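Local coordinates for putative alpha-L-fucosidase (PDB 3EYP), which probably hydrolyses alpha-L-fucosyl linkages as a glycoside hydrolase of family 29, and is predicted to be a lipoprotein, at residues F378-I387 against I419-L427; A12-R20 against R186-I194. All coordinates share one frame; numbering follows the deposited sequence.

Contact 1 (F378-I387 against I419-L427); sequences FDCLMIEEVI and IGHKWIVRL
Leu381 and Val425 form an antiparallel hydrogen-bonded pair between strands 380-385 and 423-427. Val425 N reaches Leu381 O at 2.7 Å, with an N-H...O angle of 171°. Ile383 and Trp423 form the next such pair. The tightly packed, apolar side of the sheet is the face bearing these residues. There Leu381 and Val425 lie side by side and point the same way, with Leu381 CD1 3.7 Å from Val425 CB. The CG of Leu381 sits between its backbone N and carbonyl carbon (chi1 58°), and chi2 then brings CD2 to 3.9 Å from Leu427 CD2. Further along, Ile383 and Ile419 cross at about a right angle, CG2 against CG2 and CD1 against CD1. Strand 393-401 of the other sheet covers this face through Val398 and Trp396, as in the beta-sandwich of an F5/8 type C domain.

The face of Met382 and Ile424 is more polar, and partly exposed at Glu384 and Arg426. Met382 SD lies 3.6 Å from Lys422 CD. The lysine chain bends at its end and brings NZ to 3.0 Å from Glu384 OE2, a salt bridge from the anti side, tilted 29° out of the carboxylate plane. Glu384 OE1 bonds to Thr450, while Arg426 meets Asp280 and Trp279 of the fucosidase domain.

Past the Ile383-Trp423 pair, at the end of strand 380-385, Glu385 holds Gly420 twice. Its backbone N donates to Gly420 O, and its OE1 accepts from Gly420 N at 2.9 Å. A water links the same OE1 to Ile419 N. Arg392 and Thr393 donate backbone N-H groups to OE2. The buried carboxylate is thus gripped at both oxygens, which probably stabilises its charged form and fixes the turn at Gly420.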
loop_
_atom_site.group_PDB
_atom_site.type_symbol
_atom_site.label_atom_id
_atom_site.label_comp_id
_atom_site.label_asym_id
_atom_site.label_seq_id
_atom_site.Cartn_x
_atom_site.Cartn_y
_atom_site.Cartn_z
ATOM N N PHE A 378 18.052 19.082 10.738
ATOM C CA PHE A 378 17.062 18.126 10.164
ATOM C C PHE A 378 15.716 18.756 9.847
ATOM O O PHE A 378 15.314 19.753 10.430
ATOM C CB PHE A 378 16.911 16.872 11.041
ATOM C CG PHE A 378 16.270 17.135 12.392
ATOM C CD1 PHE A 378 14.919 16.929 12.583
ATOM C CD2 PHE A 378 17.040 17.575 13.463
ATOM C CE1 PHE A 378 14.322 17.175 13.826
ATOM C CE2 PHE A 378 16.465 17.831 14.701
ATOM C CZ PHE A 378 15.097 17.634 14.888
ATOM N N ASP A 379 15.010 18.094 8.937
ATOM C CA ASP A 379 13.714 18.556 8.459
ATOM C C ASP A 379 12.703 17.408 8.185
ATOM O O ASP A 379 11.750 17.565 7.461
ATOM C CB ASP A 379 13.901 19.409 7.189
ATOM C CG ASP A 379 14.524 18.641 6.012
ATOM O OD1 ASP A 379 14.782 17.413 6.117
ATOM O OD2 ASP A 379 14.787 19.288 4.950
ATOM N N CYS A 380 12.972 16.267 8.785
ATOM C CA CYS A 380 12.157 15.049 8.626
ATOM C C CYS A 380 12.480 14.120 9.786
ATOM O O CYS A 380 13.593 14.106 10.258
ATOM C CB CYS A 380 12.518 14.355 7.282
ATOM S SG CYS A 380 11.459 12.963 6.877
ATOM N N LEU A 381 11.483 13.388 10.252
ATOM C CA LEU A 381 11.666 12.347 11.246
ATOM C C LEU A 381 10.673 11.212 11.008
ATOM O O LEU A 381 9.655 11.366 10.302
ATOM C CB LEU A 381 11.553 12.843 12.696
ATOM C CG LEU A 381 10.251 13.527 13.120
ATOM C CD1 LEU A 381 9.177 12.480 13.511
ATOM C CD2 LEU A 381 10.477 14.573 14.219
ATOM N N MET A 382 11.045 10.074 11.579
ATOM C CA MET A 382 10.323 8.801 11.386
ATOM C C MET A 382 10.391 7.945 12.644
ATOM O O MET A 382 11.391 7.917 13.380
ATOM C CB MET A 382 10.965 8.016 10.240
ATOM C CG MET A 382 10.297 6.644 9.882
ATOM S SD MET A 382 10.888 6.044 8.211
ATOM C CE MET A 382 12.467 5.426 8.657
ATOM N N ILE A 383 9.304 7.240 12.868
ATOM C CA ILE A 383 9.149 6.399 14.022
ATOM C C ILE A 383 8.359 5.152 13.606
ATOM O O ILE A 383 7.425 5.243 12.813
ATOM C CB ILE A 383 8.467 7.222 15.179
ATOM C CG1 ILE A 383 8.504 6.475 16.511
ATOM C CG2 ILE A 383 7.009 7.626 14.874
ATOM C CD1 ILE A 383 8.232 7.427 17.652
ATOM N N GLU A 384 8.811 4.009 14.101
ATOM C CA GLU A 384 8.263 2.668 13.773
ATOM C C GLU A 384 8.003 1.828 15.001
ATOM O O GLU A 384 8.871 1.596 15.823
ATOM C CB GLU A 384 9.215 1.897 12.843
ATOM C CG GLU A 384 9.511 2.627 11.549
ATOM C CD GLU A 384 10.613 1.973 10.721
ATOM O OE1 GLU A 384 11.302 1.048 11.193
ATOM O OE2 GLU A 384 10.799 2.387 9.568
ATOM N N GLU A 385 6.771 1.367 15.094
ATOM C CA GLU A 385 6.284 0.531 16.181
ATOM C C GLU A 385 6.454 -0.944 15.858
ATOM O O GLU A 385 6.560 -1.363 14.678
ATOM C CB GLU A 385 4.786 0.864 16.446
ATOM C CG GLU A 385 4.329 0.652 17.843
ATOM C CD GLU A 385 2.970 1.335 18.139
ATOM O OE1 GLU A 385 2.241 1.681 17.162
ATOM O OE2 GLU A 385 2.641 1.507 19.350
ATOM N N VAL A 386 6.549 -1.730 16.929
ATOM C CA VAL A 386 6.587 -3.185 16.826
ATOM C C VAL A 386 5.153 -3.661 16.600
ATOM O O VAL A 386 4.436 -3.919 17.503
ATOM C CB VAL A 386 7.202 -3.853 18.134
ATOM C CG1 VAL A 386 7.249 -5.387 18.006
ATOM C CG2 VAL A 386 8.622 -3.302 18.396
ATOM N N ILE A 387 4.757 -3.785 15.347
ATOM C CA ILE A 387 3.341 -3.953 15.045
ATOM C C ILE A 387 2.717 -5.265 15.421
ATOM O O ILE A 387 1.526 -5.351 15.666
ATOM C CB ILE A 387 2.998 -3.566 13.577
ATOM C CG1 ILE A 387 3.751 -4.432 12.575
ATOM C CG2 ILE A 387 3.247 -2.102 13.395
ATOM C CD1 ILE A 387 3.343 -4.128 11.071
ATOM N N ILE A 419 1.322 5.566 15.601
ATOM C CA ILE A 419 2.574 5.196 15.037
ATOM C C ILE A 419 2.430 4.049 14.060
ATOM O O ILE A 419 2.633 4.208 12.861
ATOM C CB ILE A 419 3.638 4.839 16.079
ATOM C CG1 ILE A 419 3.895 6.023 17.042
ATOM C CG2 ILE A 419 4.901 4.515 15.334
ATOM C CD1 ILE A 419 4.885 5.718 18.218
ATOM N N GLY A 420 2.071 2.908 14.587
ATOM C CA GLY A 420 2.024 1.699 13.787
ATOM C C GLY A 420 3.314 1.364 13.037
ATOM O O GLY A 420 4.448 1.467 13.546
ATOM N N HIS A 421 3.128 0.993 11.781
ATOM C CA HIS A 421 4.229 0.474 10.960
ATOM C C HIS A 421 5.296 1.475 10.735
ATOM O O HIS A 421 6.500 1.204 10.785
ATOM C CB HIS A 421 3.692 -0.051 9.572
ATOM C CG HIS A 421 4.769 -0.585 8.694
ATOM N ND1 HIS A 421 5.128 0.028 7.514
ATOM C CD2 HIS A 421 5.590 -1.658 8.831
ATOM C CE1 HIS A 421 6.107 -0.659 6.948
ATOM N NE2 HIS A 421 6.393 -1.692 7.716
ATOM N N LYS A 422 4.850 2.666 10.457
ATOM C CA LYS A 422 5.754 3.766 10.118
ATOM C C LYS A 422 4.941 5.049 10.158
ATOM O O LYS A 422 3.782 5.067 9.758
ATOM C CB LYS A 422 6.343 3.587 8.718
ATOM C CG LYS A 422 7.485 4.559 8.392
ATOM C CD LYS A 422 7.906 4.431 6.870
ATOM C CE LYS A 422 8.269 3.054 6.549
ATOM N NZ LYS A 422 9.721 2.724 6.826
ATOM N N TRP A 423 5.551 6.085 10.737
ATOM C CA TRP A 423 4.981 7.404 10.696
ATOM C C TRP A 423 6.097 8.374 10.390
ATOM O O TRP A 423 7.138 8.384 11.078
ATOM C CB TRP A 423 4.233 7.786 11.994
ATOM C CG TRP A 423 3.166 8.758 11.674
ATOM C CD1 TRP A 423 3.313 10.089 11.482
ATOM C CD2 TRP A 423 1.831 8.443 11.359
ATOM N NE1 TRP A 423 2.103 10.663 11.119
ATOM C CE2 TRP A 423 1.175 9.656 11.029
ATOM C CE3 TRP A 423 1.106 7.261 11.317
ATOM C CZ2 TRP A 423 -0.149 9.700 10.660
ATOM C CZ3 TRP A 423 -0.281 7.330 10.991
ATOM C CH2 TRP A 423 -0.854 8.519 10.637
ATOM N N ILE A 424 5.908 9.134 9.315
ATOM C CA ILE A 424 6.901 10.162 8.927
ATOM C C ILE A 424 6.350 11.523 9.207
ATOM O O ILE A 424 5.159 11.780 9.002
ATOM C CB ILE A 424 7.230 10.061 7.401
ATOM C CG1 ILE A 424 7.928 8.710 7.088
ATOM C CG2 ILE A 424 8.029 11.329 6.904
ATOM C CD1 ILE A 424 7.999 8.369 5.585
ATOM N N VAL A 425 7.209 12.407 9.673
ATOM C CA VAL A 425 6.834 13.806 9.812
ATOM C C VAL A 425 7.863 14.654 9.081
ATOM O O VAL A 425 9.067 14.386 9.139
ATOM C CB VAL A 425 6.717 14.234 11.308
ATOM C CG1 VAL A 425 6.695 15.786 11.413
ATOM C CG2 VAL A 425 5.440 13.612 11.913
ATOM N N ARG A 426 7.359 15.593 8.306
ATOM C CA ARG A 426 8.195 16.582 7.665
ATOM C C ARG A 426 7.953 17.926 8.358
ATOM O O ARG A 426 6.835 18.231 8.808
ATOM C CB ARG A 426 7.875 16.712 6.173
ATOM C CG ARG A 426 8.192 15.493 5.337
ATOM C CD ARG A 426 7.769 15.728 3.952
ATOM N NE ARG A 426 6.331 15.560 3.904
ATOM C CZ ARG A 426 5.609 15.706 2.808
ATOM N NH1 ARG A 426 6.229 16.006 1.669
ATOM N NH2 ARG A 426 4.291 15.511 2.861
ATOM N N LEU A 427 9.010 18.710 8.417
ATOM C CA LEU A 427 9.056 19.877 9.298
ATOM C C LEU A 427 10.017 20.889 8.766
ATOM O O LEU A 427 10.996 20.541 8.109
ATOM C CB LEU A 427 9.517 19.453 10.704
ATOM C CG LEU A 427 10.840 18.667 10.868
ATOM C CD1 LEU A 427 11.855 19.433 11.768
ATOM C CD2 LEU A 427 10.618 17.255 11.372
HETATM O O HOH W 1 0.317 3.323 17.406
HETATM O O HOH W 2 7.198 -1.143 12.093
#

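Contact 2 (A12-R20 against R186-I194); sequences ARQLEWYNR and REKQPDCVI
Arg13 and Arg186 come from opposite directions and stack their guanidinium groups flat, with centres 3.5 Å apart and planes at 14°. Arg13 CZ lies over the centre of the Arg186 group. In return, Arg186 NH1 lies over one face of Arg13, offset toward the rim. The Arg13 chain passes the turn 189-192 with CD 3.6 Å from Asp191 C. Its bend at chi3 (-48°) swings NE and the guanidinium over the face of Arg186. From there Arg13 NH1 makes a weak hydrogen bond to Pro190 O at 3.3 Å. Arg13 NH2 has a stronger partner in Asp205, which also receives the backbone N of Ile194.

Val193 meets helix 12-20 beside this pair. Its CG2 is 3.9 Å from Trp17 CB and also packs near Arg13 O and Arg20 NH2. Arg20 grips Glu16 side-on, NE to OE2 at 2.7 Å and NH2 to OE1. The NE bond is almost straight, at 177°. A water donates to both Glu16 OE1 and Asp191 O, and so bridges the helix to the turn.

The contact joins the N-terminal helix of the TIM-barrel domain to the turn that leads from helix 175-188 into strand 193-195. Two stacked cations should repel each other. Asp205 probably offsets part of that cost, with Pro190 O a weak addition. Arg186 gains less clearly: its bonds to the turn are doubtful, and its buried NE has no partner in the model.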
loop_
_atom_site.group_PDB
_atom_site.type_symbol
_atom_site.label_atom_id
_atom_site.label_comp_id
_atom_site.label_asym_id
_atom_site.label_seq_id
_atom_site.Cartn_x
_atom_site.Cartn_y
_atom_site.Cartn_z
ATOM N N ALA A 12 0.134 -13.043 9.683
ATOM C CA ALA A 12 1.408 -13.227 8.955
ATOM C C ALA A 12 1.330 -12.519 7.573
ATOM O O ALA A 12 2.270 -11.868 7.114
ATOM C CB ALA A 12 1.759 -14.743 8.787
ATOM N N ARG A 13 0.166 -12.643 6.951
ATOM C CA ARG A 13 -0.127 -12.001 5.627
ATOM C C ARG A 13 -0.043 -10.493 5.703
ATOM O O ARG A 13 0.480 -9.825 4.847
ATOM C CB ARG A 13 -1.519 -12.397 5.090
ATOM C CG ARG A 13 -1.443 -13.758 4.402
ATOM C CD ARG A 13 -2.723 -14.126 3.595
ATOM N NE ARG A 13 -3.935 -13.924 4.324
ATOM C CZ ARG A 13 -4.468 -14.820 5.133
ATOM N NH1 ARG A 13 -3.923 -15.997 5.278
ATOM N NH2 ARG A 13 -5.568 -14.537 5.777
ATOM N N GLN A 14 -0.613 -9.974 6.764
ATOM C CA GLN A 14 -0.662 -8.550 6.963
ATOM C C GLN A 14 0.724 -8.017 7.243
ATOM O O GLN A 14 1.084 -6.985 6.800
ATOM C CB GLN A 14 -1.691 -8.143 8.013
ATOM C CG GLN A 14 -3.124 -8.443 7.566
ATOM C CD GLN A 14 -4.131 -8.289 8.700
ATOM O OE1 GLN A 14 -3.849 -8.672 9.837
ATOM N NE2 GLN A 14 -5.317 -7.753 8.404
ATOM N N LEU A 15 1.531 -8.774 7.950
ATOM C CA LEU A 15 2.922 -8.340 8.197
ATOM C C LEU A 15 3.728 -8.318 6.883
ATOM O O LEU A 15 4.523 -7.440 6.620
ATOM C CB LEU A 15 3.593 -9.282 9.209
ATOM C CG LEU A 15 3.169 -9.248 10.670
ATOM C CD1 LEU A 15 3.817 -10.527 11.384
ATOM C CD2 LEU A 15 3.667 -7.903 11.259
ATOM N N GLU A 16 3.539 -9.343 6.080
ATOM C CA GLU A 16 4.261 -9.458 4.784
ATOM C C GLU A 16 3.905 -8.258 3.876
ATOM O O GLU A 16 4.763 -7.585 3.298
ATOM C CB GLU A 16 3.924 -10.815 4.135
ATOM C CG GLU A 16 4.539 -11.015 2.725
ATOM C CD GLU A 16 3.738 -10.308 1.632
ATOM O OE1 GLU A 16 2.488 -10.455 1.643
ATOM O OE2 GLU A 16 4.361 -9.610 0.784
ATOM N N TRP A 17 2.617 -7.961 3.849
ATOM C CA TRP A 17 2.054 -6.853 3.040
ATOM C C TRP A 17 2.570 -5.511 3.519
ATOM O O TRP A 17 3.024 -4.672 2.745
ATOM C CB TRP A 17 0.517 -6.902 3.084
ATOM C CG TRP A 17 -0.209 -5.676 2.607
ATOM C CD1 TRP A 17 -0.607 -5.407 1.336
ATOM C CD2 TRP A 17 -0.683 -4.576 3.418
ATOM N NE1 TRP A 17 -1.299 -4.202 1.290
ATOM C CE2 TRP A 17 -1.339 -3.664 2.549
ATOM C CE3 TRP A 17 -0.553 -4.242 4.760
ATOM C CZ2 TRP A 17 -1.881 -2.475 2.996
ATOM C CZ3 TRP A 17 -1.090 -3.052 5.210
ATOM C CH2 TRP A 17 -1.765 -2.180 4.324
ATOM N N TYR A 18 2.588 -5.331 4.833
ATOM C CA TYR A 18 3.077 -4.069 5.387
ATOM C C TYR A 18 4.532 -3.796 4.962
ATOM O O TYR A 18 4.942 -2.670 4.661
ATOM C CB TYR A 18 2.935 -4.055 6.929
ATOM C CG TYR A 18 1.871 -3.137 7.474
ATOM C CD1 TYR A 18 0.962 -3.586 8.434
ATOM C CD2 TYR A 18 1.810 -1.801 7.064
ATOM C CE1 TYR A 18 0.022 -2.731 8.977
ATOM C CE2 TYR A 18 0.865 -0.945 7.577
ATOM C CZ TYR A 18 -0.040 -1.419 8.510
ATOM O OH TYR A 18 -0.975 -0.570 9.039
ATOM N N ASN A 19 5.310 -4.870 4.972
ATOM C CA ASN A 19 6.733 -4.793 4.711
ATOM C C ASN A 19 7.087 -4.456 3.257
ATOM O O ASN A 19 8.216 -4.036 2.935
ATOM C CB ASN A 19 7.412 -6.104 5.121
ATOM C CG ASN A 19 8.920 -5.965 5.175
ATOM O OD1 ASN A 19 9.460 -4.951 5.655
ATOM N ND2 ASN A 19 9.611 -6.943 4.603
ATOM N N ARG A 20 6.104 -4.614 2.387
ATOM C CA ARG A 20 6.303 -4.297 0.937
ATOM C C ARG A 20 6.541 -2.787 0.721
ATOM O O ARG A 20 7.345 -2.313 -0.091
ATOM C CB ARG A 20 5.091 -4.729 0.108
ATOM C CG ARG A 20 4.741 -6.189 0.171
ATOM C CD ARG A 20 3.536 -6.474 -0.758
ATOM N NE ARG A 20 2.939 -7.773 -0.512
ATOM C CZ ARG A 20 1.719 -8.131 -0.923
ATOM N NH1 ARG A 20 0.945 -7.308 -1.614
ATOM N NH2 ARG A 20 1.277 -9.311 -0.644
ATOM N N ARG A 186 -8.118 -18.714 -0.689
ATOM C CA ARG A 186 -7.465 -19.085 0.575
ATOM C C ARG A 186 -6.879 -20.505 0.429
ATOM O O ARG A 186 -5.774 -20.811 0.872
ATOM C CB ARG A 186 -8.474 -18.987 1.708
ATOM C CG ARG A 186 -7.926 -18.715 3.072
ATOM C CD ARG A 186 -7.593 -17.231 3.323
ATOM N NE ARG A 186 -6.408 -16.969 2.558
ATOM C CZ ARG A 186 -6.022 -15.786 2.113
ATOM N NH1 ARG A 186 -6.679 -14.662 2.429
ATOM N NH2 ARG A 186 -4.941 -15.749 1.390
ATOM N N GLU A 187 -7.632 -21.373 -0.222
ATOM C CA GLU A 187 -7.180 -22.752 -0.433
ATOM C C GLU A 187 -6.001 -22.854 -1.386
ATOM O O GLU A 187 -4.988 -23.505 -1.123
ATOM C CB GLU A 187 -8.334 -23.645 -0.888
ATOM C CG GLU A 187 -7.822 -24.969 -1.456
ATOM C CD GLU A 187 -8.929 -25.899 -1.853
ATOM O OE1 GLU A 187 -9.139 -26.083 -3.077
ATOM O OE2 GLU A 187 -9.588 -26.459 -0.938
ATOM N N LYS A 188 -6.090 -22.143 -2.487
ATOM C CA LYS A 188 -5.101 -22.312 -3.527
ATOM C C LYS A 188 -3.867 -21.476 -3.303
ATOM O O LYS A 188 -2.805 -21.807 -3.765
ATOM C CB LYS A 188 -5.705 -21.966 -4.890
ATOM C CG LYS A 188 -6.791 -22.955 -5.261
ATOM C CD LYS A 188 -7.243 -22.798 -6.694
ATOM C CE LYS A 188 -8.185 -23.934 -7.104
ATOM N NZ LYS A 188 -7.387 -25.123 -7.591
ATOM N N GLN A 189 -4.066 -20.349 -2.629
ATOM C CA GLN A 189 -3.028 -19.315 -2.427
ATOM C C GLN A 189 -2.984 -18.823 -0.969
ATOM O O GLN A 189 -3.412 -17.694 -0.648
ATOM C CB GLN A 189 -3.318 -18.137 -3.361
ATOM C CG GLN A 189 -3.230 -18.487 -4.878
ATOM C CD GLN A 189 -1.819 -18.806 -5.335
ATOM O OE1 GLN A 189 -0.841 -18.495 -4.632
ATOM N NE2 GLN A 189 -1.683 -19.359 -6.569
ATOM N N PRO A 190 -2.460 -19.649 -0.066
ATOM C CA PRO A 190 -2.651 -19.285 1.331
ATOM C C PRO A 190 -1.926 -17.985 1.755
ATOM O O PRO A 190 -2.260 -17.389 2.759
ATOM C CB PRO A 190 -2.171 -20.528 2.101
ATOM C CG PRO A 190 -1.556 -21.447 1.103
ATOM C CD PRO A 190 -1.904 -20.999 -0.263
ATOM N N ASP A 191 -0.982 -17.519 0.966
ATOM C CA ASP A 191 -0.254 -16.304 1.333
ATOM C C ASP A 191 -0.854 -15.065 0.652
ATOM O O ASP A 191 -0.350 -13.940 0.777
ATOM C CB ASP A 191 1.218 -16.420 0.976
ATOM C CG ASP A 191 2.007 -17.277 1.981
ATOM O OD1 ASP A 191 1.437 -17.752 2.990
ATOM O OD2 ASP A 191 3.214 -17.453 1.744
ATOM N N CYS A 192 -1.956 -15.289 -0.037
ATOM C CA CYS A 192 -2.575 -14.222 -0.827
ATOM C C CYS A 192 -3.402 -13.276 0.044
ATOM O O CYS A 192 -4.363 -13.638 0.689
ATOM C CB CYS A 192 -3.435 -14.761 -1.967
ATOM S SG CYS A 192 -4.009 -13.398 -3.097
ATOM N N VAL A 193 -3.005 -12.033 -0.009
ATOM C CA VAL A 193 -3.676 -10.920 0.701
ATOM C C VAL A 193 -4.846 -10.469 -0.132
ATOM O O VAL A 193 -4.742 -10.236 -1.347
ATOM C CB VAL A 193 -2.723 -9.705 0.851
ATOM C CG1 VAL A 193 -3.453 -8.522 1.346
ATOM C CG2 VAL A 193 -1.544 -9.994 1.750
ATOM N N ILE A 194 -5.986 -10.367 0.522
ATOM C CA ILE A 194 -7.204 -9.880 -0.119
ATOM C C ILE A 194 -7.552 -8.422 0.209
ATOM O O ILE A 194 -7.742 -8.073 1.382
ATOM C CB ILE A 194 -8.376 -10.764 0.202
ATOM C CG1 ILE A 194 -8.149 -12.181 -0.344
ATOM C CG2 ILE A 194 -9.681 -10.129 -0.332
ATOM C CD1 ILE A 194 -9.207 -13.187 0.218
HETATM O O HOH W 3 1.486 -12.735 2.335
#

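Overall arrangement
Contact 2 belongs to the N-terminal alpha-L-fucosidase domain, and contact 1 to the F5/8 type C domain that follows it. They come in series along the chain, and their centres lie 24 Å apart. They share no sheet: strand 193-195 belongs to the parallel barrel sheet, whereas strands 380-385 and 423-432 are neighbours in an antiparallel one. Helix 12-20 nevertheless connects them. Its Leu15 and Tyr18 touch Ile387, and the rings of Tyr18 and His421 stack. Thus one helix borders strand 193-195 within the barrel domain and the beta-sandwich across the domain interface, probably helping to set how the two domains sit together.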